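Local coordinates for protein methyltransferase (Pectobacterium atrosepticum SCRI1043, PDB 2P7I) that is probably an S-adenosylmethionine-dependent methyltransferase, moving a methyl group from that cofactor to a substrate not yet identified, at residues T89-R94 and Q99-Y104; A121-I126 and L137-P142. All coordinates share one frame; numbering follows the deposited sequence.

Contact 1. Residues T89-R94 and Q99-Y104; sequences TYIHSR and QLPRRY
Ile-91 carries this contact, pressing its end methyl against Leu-100 and, more loosely, CD of Pro-101. At Ile-91, CG1 stands opposite the carbonyl carbon, with chi1 at -71°, and the chain then runs on nearly extended. This carries CD1 out to the loop. CD1 comes within 3.3 Å of Leu-100 CD2, tighter than usual van der Waals contact, so the exact closeness is doubtful. The two side chains cross obliquely. The CB of Leu-100 does not aim at the strand, and the side chain reaches it through its CD2 branch. Pro-101 touches more lightly, with its CD 4.5 Å from Ile-91 CD1. Ser-93 turns its CB toward the loop, but its hydroxyl is used locally. Ser-93 OG donates to Arg-94 O at 2.7 Å, with the donor tilted 26° from the carbonyl plane. The contact is small and apolar, burying 138 Å² in all. It lies near the surface. Strand 88-92 is the outermost on its side of the sheet within the chain, and pairs with strand 67-71, where Ile-91 also touches Thr-68. Tyr-90 and His-92 point the other way, onto helix 74-83. The loop that follows the strand turns back past Ile-91 and rests Leu-100 on Trp-130 of helix 119-130 before it enters strand 104-110.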
ATOM      1  N   THR B  89     -31.461  24.921  11.378  1.00 35.24           N
ATOM      2  CA  THR B  89     -31.254  25.797  12.500  1.00 33.81           C
ATOM      3  C   THR B  89     -29.852  26.361  12.385  1.00 32.39           C
ATOM      4  O   THR B  89     -28.884  25.607  12.359  1.00 30.66           O
ATOM      5  CB  THR B  89     -31.391  25.039  13.811  1.00 35.30           C
ATOM      6  OG1 THR B  89     -32.711  24.465  13.888  1.00 37.68           O
ATOM      7  CG2 THR B  89     -31.162  25.962  14.974  1.00 32.91           C
ATOM      8  N   TYR B  90     -29.738  27.681  12.313  1.00 31.48           N
ATOM      9  CA  TYR B  90     -28.440  28.333  12.192  1.00 32.06           C
ATOM     10  C   TYR B  90     -27.965  28.801  13.560  1.00 31.63           C
ATOM     11  O   TYR B  90     -28.744  29.347  14.315  1.00 30.90           O
ATOM     12  CB  TYR B  90     -28.532  29.522  11.247  1.00 31.72           C
ATOM     13  CG  TYR B  90     -28.897  29.127   9.844  1.00 33.42           C
ATOM     14  CD1 TYR B  90     -27.921  28.764   8.937  1.00 35.89           C
ATOM     15  CD2 TYR B  90     -30.221  29.108   9.427  1.00 33.92           C
ATOM     16  CE1 TYR B  90     -28.249  28.402   7.648  1.00 38.25           C
ATOM     17  CE2 TYR B  90     -30.561  28.745   8.132  1.00 34.87           C
ATOM     18  CZ  TYR B  90     -29.567  28.392   7.253  1.00 35.56           C
ATOM     19  OH  TYR B  90     -29.880  28.014   5.968  1.00 43.22           O
ATOM     20  N   ILE B  91     -26.696  28.554  13.883  1.00 31.15           N
ATOM     21  CA  ILE B  91     -26.101  28.998  15.140  1.00 31.39           C
ATOM     22  C   ILE B  91     -24.815  29.731  14.793  1.00 30.85           C
ATOM     23  O   ILE B  91     -23.862  29.155  14.282  1.00 29.41           O
ATOM     24  CB  ILE B  91     -25.849  27.815  16.086  1.00 32.84           C
ATOM     25  CG1 ILE B  91     -27.195  27.295  16.603  1.00 36.28           C
ATOM     26  CG2 ILE B  91     -24.997  28.230  17.246  1.00 32.76           C
ATOM     27  CD1 ILE B  91     -27.122  25.967  17.125  1.00 39.79           C
ATOM     28  N   HIS B  92     -24.817  31.034  15.011  1.00 28.55           N
ATOM     29  CA  HIS B  92     -23.674  31.848  14.676  1.00 29.67           C
ATOM     30  C   HIS B  92     -22.815  31.879  15.924  1.00 32.05           C
ATOM     31  O   HIS B  92     -23.135  32.577  16.880  1.00 33.71           O
ATOM     32  CB  HIS B  92     -24.133  33.257  14.272  1.00 31.21           C
ATOM     33  CG  HIS B  92     -23.008  34.209  14.031  1.00 33.68           C
ATOM     34  ND1 HIS B  92     -23.109  35.560  14.297  1.00 37.76           N
ATOM     35  CD2 HIS B  92     -21.754  34.010  13.566  1.00 35.53           C
ATOM     36  CE1 HIS B  92     -21.964  36.148  13.997  1.00 41.56           C
ATOM     37  NE2 HIS B  92     -21.122  35.227  13.560  1.00 39.87           N
ATOM     38  N   SER B  93     -21.751  31.082  15.947  1.00 30.99           N
ATOM     39  CA  SER B  93     -20.902  30.997  17.121  1.00 30.74           C
ATOM     40  C   SER B  93     -19.587  30.385  16.749  1.00 32.37           C
ATOM     41  O   SER B  93     -19.502  29.668  15.757  1.00 31.61           O
ATOM     42  CB  SER B  93     -21.561  30.110  18.179  1.00 29.00           C
ATOM     43  OG  SER B  93     -20.763  30.039  19.357  1.00 35.57           O
ATOM     44  N   ARG B  94     -18.566  30.649  17.561  1.00 31.31           N
ATOM     45  CA  ARG B  94     -17.356  29.848  17.542  1.00 33.21           C
ATOM     46  C   ARG B  94     -17.647  28.582  18.330  1.00 32.09           C
ATOM     47  O   ARG B  94     -18.478  28.577  19.241  1.00 30.61           O
ATOM     48  CB  ARG B  94     -16.192  30.590  18.181  1.00 33.37           C
ATOM     49  CG  ARG B  94     -15.894  31.924  17.521  1.00 38.08           C
ATOM     50  CD  ARG B  94     -14.686  32.550  18.158  1.00 42.21           C
ATOM     51  NE  ARG B  94     -13.570  31.611  18.128  1.00 44.28           N
ATOM     52  CZ  ARG B  94     -12.601  31.573  17.205  1.00 47.45           C
ATOM     53  NH1 ARG B  94     -12.554  32.460  16.207  1.00 53.92           N
ATOM     54  NH2 ARG B  94     -11.641  30.651  17.300  1.00 47.73           N
ATOM     55  N   GLN B  99     -23.586  26.967  22.499  1.00 40.14           N
ATOM     56  CA  GLN B  99     -24.495  26.325  23.424  1.00 41.36           C
ATOM     57  C   GLN B  99     -25.602  25.739  22.577  1.00 38.42           C
ATOM     58  O   GLN B  99     -26.421  26.469  22.041  1.00 39.28           O
ATOM     59  CB  GLN B  99     -25.059  27.360  24.392  1.00 43.13           C
ATOM     60  CG  GLN B  99     -23.998  28.041  25.238  1.00 52.30           C
ATOM     61  CD  GLN B  99     -23.630  27.230  26.472  1.00 65.69           C
ATOM     62  OE1 GLN B  99     -24.308  27.323  27.503  1.00 79.06           O
ATOM     63  NE2 GLN B  99     -22.551  26.438  26.382  1.00 74.08           N
ATOM     64  N   LEU B 100     -25.625  24.423  22.435  1.00 35.23           N
ATOM     65  CA  LEU B 100     -26.596  23.801  21.553  1.00 32.42           C
ATOM     66  C   LEU B 100     -27.773  23.296  22.365  1.00 33.11           C
ATOM     67  O   LEU B 100     -27.602  22.838  23.488  1.00 35.11           O
ATOM     68  CB  LEU B 100     -25.953  22.664  20.748  1.00 32.48           C
ATOM     69  CG  LEU B 100     -24.741  23.135  19.943  1.00 32.26           C
ATOM     70  CD1 LEU B 100     -24.210  22.015  19.030  1.00 26.25           C
ATOM     71  CD2 LEU B 100     -25.087  24.389  19.168  1.00 34.72           C
ATOM     72  N   PRO B 101     -28.968  23.348  21.785  1.00 32.46           N
ATOM     73  CA  PRO B 101     -30.180  23.014  22.521  1.00 34.94           C
ATOM     74  C   PRO B 101     -30.406  21.541  22.758  1.00 33.65           C
ATOM     75  O   PRO B 101     -31.280  21.180  23.525  1.00 33.49           O
ATOM     76  CB  PRO B 101     -31.285  23.554  21.613  1.00 35.96           C
ATOM     77  CG  PRO B 101     -30.725  23.488  20.247  1.00 36.54           C
ATOM     78  CD  PRO B 101     -29.254  23.775  20.404  1.00 33.90           C
ATOM     79  N   ARG B 102     -29.601  20.701  22.132  1.00 32.59           N
ATOM     80  CA  ARG B 102     -29.958  19.317  21.916  1.00 33.22           C
ATOM     81  C   ARG B 102     -28.673  18.507  21.721  1.00 30.31           C
ATOM     82  O   ARG B 102     -27.601  19.083  21.614  1.00 30.29           O
ATOM     83  CB  ARG B 102     -30.791  19.291  20.639  1.00 35.05           C
ATOM     84  CG  ARG B 102     -31.764  18.149  20.498  1.00 48.21           C
ATOM     85  CD  ARG B 102     -32.997  18.587  19.677  1.00 56.76           C
ATOM     86  NE  ARG B 102     -32.639  19.396  18.494  1.00 64.47           N
ATOM     87  CZ  ARG B 102     -32.858  19.052  17.217  1.00 64.18           C
ATOM     88  NH1 ARG B 102     -33.465  17.913  16.899  1.00 63.13           N
ATOM     89  NH2 ARG B 102     -32.479  19.869  16.241  1.00 62.54           N
ATOM     90  N   ARG B 103     -28.793  17.184  21.704  1.00 28.38           N
ATOM     91  CA  ARG B 103     -27.747  16.312  21.212  1.00 27.41           C
ATOM     92  C   ARG B 103     -28.143  15.779  19.828  1.00 28.08           C
ATOM     93  O   ARG B 103     -29.312  15.849  19.433  1.00 28.16           O
ATOM     94  CB  ARG B 103     -27.482  15.173  22.184  1.00 25.79           C
ATOM     95  CG  ARG B 103     -26.757  15.625  23.444  1.00 29.34           C
ATOM     96  CD  ARG B 103     -26.422  14.460  24.328  1.00 31.56           C
ATOM     97  NE  ARG B 103     -25.225  14.724  25.148  1.00 40.44           N
ATOM     98  CZ  ARG B 103     -25.236  15.300  26.352  1.00 38.23           C
ATOM     99  NH1 ARG B 103     -26.366  15.717  26.907  1.00 45.34           N
ATOM    100  NH2 ARG B 103     -24.105  15.494  27.005  1.00 36.39           N
ATOM    101  N   TYR B 104     -27.158  15.250  19.094  1.00 26.32           N
ATOM    102  CA  TYR B 104     -27.321  14.970  17.672  1.00 25.47           C
ATOM    103  C   TYR B 104     -26.924  13.545  17.290  1.00 26.57           C
ATOM    104  O   TYR B 104     -25.924  12.974  17.795  1.00 26.79           O
ATOM    105  CB  TYR B 104     -26.547  15.996  16.847  1.00 25.49           C
ATOM    106  CG  TYR B 104     -27.001  17.391  17.194  1.00 25.26           C
ATOM    107  CD1 TYR B 104     -26.459  18.052  18.285  1.00 26.35           C
ATOM    108  CD2 TYR B 104     -28.034  18.016  16.492  1.00 29.85           C
ATOM    109  CE1 TYR B 104     -26.883  19.323  18.631  1.00 27.26           C
ATOM    110  CE2 TYR B 104     -28.481  19.291  16.845  1.00 29.16           C
ATOM    111  CZ  TYR B 104     -27.885  19.934  17.925  1.00 28.91           C
ATOM    112  OH  TYR B 104     -28.293  21.195  18.328  1.00 34.81           O
TER

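Contact 2. Residues A121-I126 and L137-P142; sequences ALLKRI and LFLVCP
Leu-123 and Ile-126 of the helix meet Leu-137 and Leu-139 of the strand, methyl against methyl. Ile-126 and Leu-137 make the closest pair, with Ile-126 CD1 3.9 Å from Leu-137 CD1. The CG2 branch of Ile-126 lies 4.2 Å from the same Leu-137 CD1, so both of its branches bear on one methyl. The other methyl of Leu-137, CD2, sits 4.1 Å from Leu-123 CD2. That same Leu-123 methyl also touches Leu-139 CD1 at 4.2 Å, and so it bridges two residues of the strand. All three pairs cross at about a right angle. Leu-137 places CG opposite its backbone N, with chi1 at 170°, and this lifts its forked end toward the helix between Leu-123 and Ile-126. The four residues are buried, and the contact is wholly apolar.

Further out, Ile-107 of strand 104-110 packs against both Ile-126 and Leu-137, and Ala-189 adds to the shell around Leu-123. Backbone bonds to strands 104-110 and 237-245 fix the strand in the sheet. Phe-138 and Val-140 face the other side, where both meet Phe-37 of helix 24-37. The helix and strand segments run nearly antiparallel, at 161°, with axes 11.3 Å apart. Helix 119-130 links the parallel neighbours 104-110 and 135-142. This is the beta-alpha-beta crossover of the Rossmann-like fold of class I methyltransferases.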
ATOM      1  N   ALA B 121      -9.694  19.504  21.960  1.00 26.82           N
ATOM      2  CA  ALA B 121     -10.718  20.129  22.778  1.00 25.56           C
ATOM      3  C   ALA B 121     -12.071  20.202  22.032  1.00 25.76           C
ATOM      4  O   ALA B 121     -13.138  20.103  22.674  1.00 26.43           O
ATOM      5  CB  ALA B 121     -10.262  21.540  23.289  1.00 25.00           C
ATOM      6  N   LEU B 122     -12.036  20.375  20.708  1.00 24.80           N
ATOM      7  CA  LEU B 122     -13.242  20.378  19.886  1.00 24.02           C
ATOM      8  C   LEU B 122     -13.845  18.994  19.788  1.00 22.66           C
ATOM      9  O   LEU B 122     -15.052  18.826  19.973  1.00 24.27           O
ATOM     10  CB  LEU B 122     -12.952  20.948  18.479  1.00 21.58           C
ATOM     11  CG  LEU B 122     -14.108  20.895  17.447  1.00 28.42           C
ATOM     12  CD1 LEU B 122     -15.378  21.636  17.924  1.00 25.21           C
ATOM     13  CD2 LEU B 122     -13.718  21.452  16.049  1.00 24.07           C
ATOM     14  N   LEU B 123     -13.005  17.993  19.559  1.00 25.42           N
ATOM     15  CA  LEU B 123     -13.481  16.626  19.436  1.00 24.21           C
ATOM     16  C   LEU B 123     -14.064  16.160  20.781  1.00 26.30           C
ATOM     17  O   LEU B 123     -14.982  15.353  20.828  1.00 25.01           O
ATOM     18  CB  LEU B 123     -12.352  15.710  18.957  1.00 25.76           C
ATOM     19  CG  LEU B 123     -11.844  15.978  17.543  1.00 27.78           C
ATOM     20  CD1 LEU B 123     -10.591  15.136  17.301  1.00 25.53           C
ATOM     21  CD2 LEU B 123     -12.934  15.722  16.515  1.00 25.14           C
ATOM     22  N   LYS B 124     -13.516  16.682  21.870  1.00 21.87           N
ATOM     23  CA  LYS B 124     -13.982  16.358  23.216  1.00 24.78           C
ATOM     24  C   LYS B 124     -15.378  16.960  23.483  1.00 25.96           C
ATOM     25  O   LYS B 124     -16.232  16.311  24.067  1.00 28.46           O
ATOM     26  CB  LYS B 124     -12.946  16.788  24.258  1.00 24.64           C
ATOM     27  CG  LYS B 124     -13.314  16.403  25.663  1.00 21.89           C
ATOM     28  CD  LYS B 124     -12.296  16.828  26.747  1.00 25.20           C
ATOM     29  CE  LYS B 124     -12.670  16.273  28.098  1.00 28.92           C
ATOM     30  NZ  LYS B 124     -11.679  16.746  29.106  1.00 26.98           N
ATOM     31  N   ARG B 125     -15.624  18.185  23.040  1.00 25.83           N
ATOM     32  CA  ARG B 125     -16.968  18.741  23.120  1.00 26.02           C
ATOM     33  C   ARG B 125     -17.934  17.886  22.324  1.00 25.24           C
ATOM     34  O   ARG B 125     -19.053  17.594  22.759  1.00 25.92           O
ATOM     35  CB  ARG B 125     -17.025  20.146  22.554  1.00 28.24           C
ATOM     36  CG  ARG B 125     -16.401  21.211  23.387  1.00 34.79           C
ATOM     37  CD  ARG B 125     -17.151  22.538  23.200  1.00 34.55           C
ATOM     38  NE  ARG B 125     -18.426  22.491  23.907  1.00 37.67           N
ATOM     39  CZ  ARG B 125     -19.298  23.492  23.950  1.00 40.41           C
ATOM     40  NH1 ARG B 125     -19.050  24.632  23.324  1.00 34.87           N
ATOM     41  NH2 ARG B 125     -20.436  23.346  24.610  1.00 38.64           N
ATOM     42  N   ILE B 126     -17.496  17.447  21.152  1.00 25.49           N
ATOM     43  CA  ILE B 126     -18.348  16.635  20.321  1.00 25.04           C
ATOM     44  C   ILE B 126     -18.690  15.351  21.083  1.00 27.74           C
ATOM     45  O   ILE B 126     -19.851  14.940  21.123  1.00 28.43           O
ATOM     46  CB  ILE B 126     -17.692  16.301  18.988  1.00 29.24           C
ATOM     47  CG1 ILE B 126     -17.591  17.541  18.112  1.00 27.11           C
ATOM     48  CG2 ILE B 126     -18.460  15.219  18.266  1.00 25.30           C
ATOM     49  CD1 ILE B 126     -16.738  17.273  16.806  1.00 25.32           C
ATOM     50  N   LEU B 137     -20.067  10.641  14.605  1.00 24.50           N
ATOM     51  CA  LEU B 137     -19.286  11.716  14.085  1.00 24.05           C
ATOM     52  C   LEU B 137     -18.649  11.270  12.790  1.00 25.55           C
ATOM     53  O   LEU B 137     -18.072  10.144  12.715  1.00 27.99           O
ATOM     54  CB  LEU B 137     -18.201  12.136  15.096  1.00 26.23           C
ATOM     55  CG  LEU B 137     -17.154  13.129  14.554  1.00 24.01           C
ATOM     56  CD1 LEU B 137     -17.762  14.565  14.212  1.00 21.37           C
ATOM     57  CD2 LEU B 137     -15.956  13.195  15.495  1.00 25.95           C
ATOM     58  N   PHE B 138     -18.830  12.136  11.782  1.00 26.67           N
ATOM     59  CA  PHE B 138     -18.238  11.999  10.461  1.00 26.09           C
ATOM     60  C   PHE B 138     -17.100  12.978  10.348  1.00 25.44           C
ATOM     61  O   PHE B 138     -17.292  14.163   9.997  1.00 25.78           O
ATOM     62  CB  PHE B 138     -19.285  12.236   9.401  1.00 28.22           C
ATOM     63  CG  PHE B 138     -20.399  11.244   9.454  1.00 28.84           C
ATOM     64  CD1 PHE B 138     -21.399  11.358  10.418  1.00 25.01           C
ATOM     65  CD2 PHE B 138     -20.455  10.195   8.536  1.00 26.04           C
ATOM     66  CE1 PHE B 138     -22.416  10.415  10.507  1.00 26.01           C
ATOM     67  CE2 PHE B 138     -21.474   9.262   8.585  1.00 29.09           C
ATOM     68  CZ  PHE B 138     -22.453   9.351   9.587  1.00 28.11           C
ATOM     69  N   LEU B 139     -15.907  12.465  10.601  1.00 25.24           N
ATOM     70  CA  LEU B 139     -14.694  13.262  10.706  1.00 24.83           C
ATOM     71  C   LEU B 139     -13.818  13.118   9.469  1.00 25.39           C
ATOM     72  O   LEU B 139     -13.277  12.073   9.214  1.00 28.97           O
ATOM     73  CB  LEU B 139     -13.877  12.845  11.959  1.00 25.57           C
ATOM     74  CG  LEU B 139     -12.548  13.553  12.195  1.00 26.61           C
ATOM     75  CD1 LEU B 139     -12.763  15.083  12.368  1.00 25.21           C
ATOM     76  CD2 LEU B 139     -11.875  12.977  13.468  1.00 24.23           C
ATOM     77  N   VAL B 140     -13.696  14.192   8.702  1.00 24.18           N
ATOM     78  CA  VAL B 140     -12.972  14.104   7.411  1.00 26.04           C
ATOM     79  C   VAL B 140     -11.985  15.250   7.322  1.00 26.87           C
ATOM     80  O   VAL B 140     -12.345  16.363   7.541  1.00 26.96           O
ATOM     81  CB  VAL B 140     -13.914  14.096   6.183  1.00 28.28           C
ATOM     82  CG1 VAL B 140     -13.120  14.028   4.885  1.00 30.04           C
ATOM     83  CG2 VAL B 140     -14.899  12.928   6.249  1.00 25.68           C
ATOM     84  N   CYS B 141     -10.735  14.942   6.959  1.00 28.50           N
ATOM     85  CA  CYS B 141      -9.712  15.945   6.752  1.00 26.37           C
ATOM     86  C   CYS B 141      -8.903  15.655   5.488  1.00 24.53           C
ATOM     87  O   CYS B 141      -8.793  14.492   5.063  1.00 26.05           O
ATOM     88  CB  CYS B 141      -8.742  15.920   7.929  1.00 26.30           C
ATOM     89  SG  CYS B 141      -9.445  16.494   9.491  1.00 33.84           S
ATOM     90  N   PRO B 142      -8.273  16.687   4.922  1.00 25.58           N
ATOM     91  CA  PRO B 142      -7.331  16.485   3.829  1.00 27.10           C
ATOM     92  C   PRO B 142      -6.163  15.604   4.292  1.00 27.74           C
ATOM     93  O   PRO B 142      -5.694  15.714   5.407  1.00 30.87           O
ATOM     94  CB  PRO B 142      -6.873  17.913   3.480  1.00 28.22           C
ATOM     95  CG  PRO B 142      -7.658  18.761   4.150  1.00 27.29           C
ATOM     96  CD  PRO B 142      -8.396  18.099   5.253  1.00 23.71           C
TER

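Overall arrangement
Both contacts reach the same seven-stranded sheet. Contact 1 lies at its edge and contact 2 deeper: the centre of contact 1 is about 18 Å from the chain centre, that of contact 2 about 9 Å. Their own centres are about 15 Å apart. They follow one another along the chain, joined through strand 104-110. Helix 119-130 links them in space. Arg-125 NH2 merely packs near Gln-99 NE2, at 4.1 Å. Arg-125 NH1 donates to Ala-98 O, just before segment 99-104. In related methyltransferases the cofactor sits at the C-terminal ends of the parallel strands. No cofactor is bound here. The sodium ion lies at Asn-249 and Gln-250, the chain's last residues.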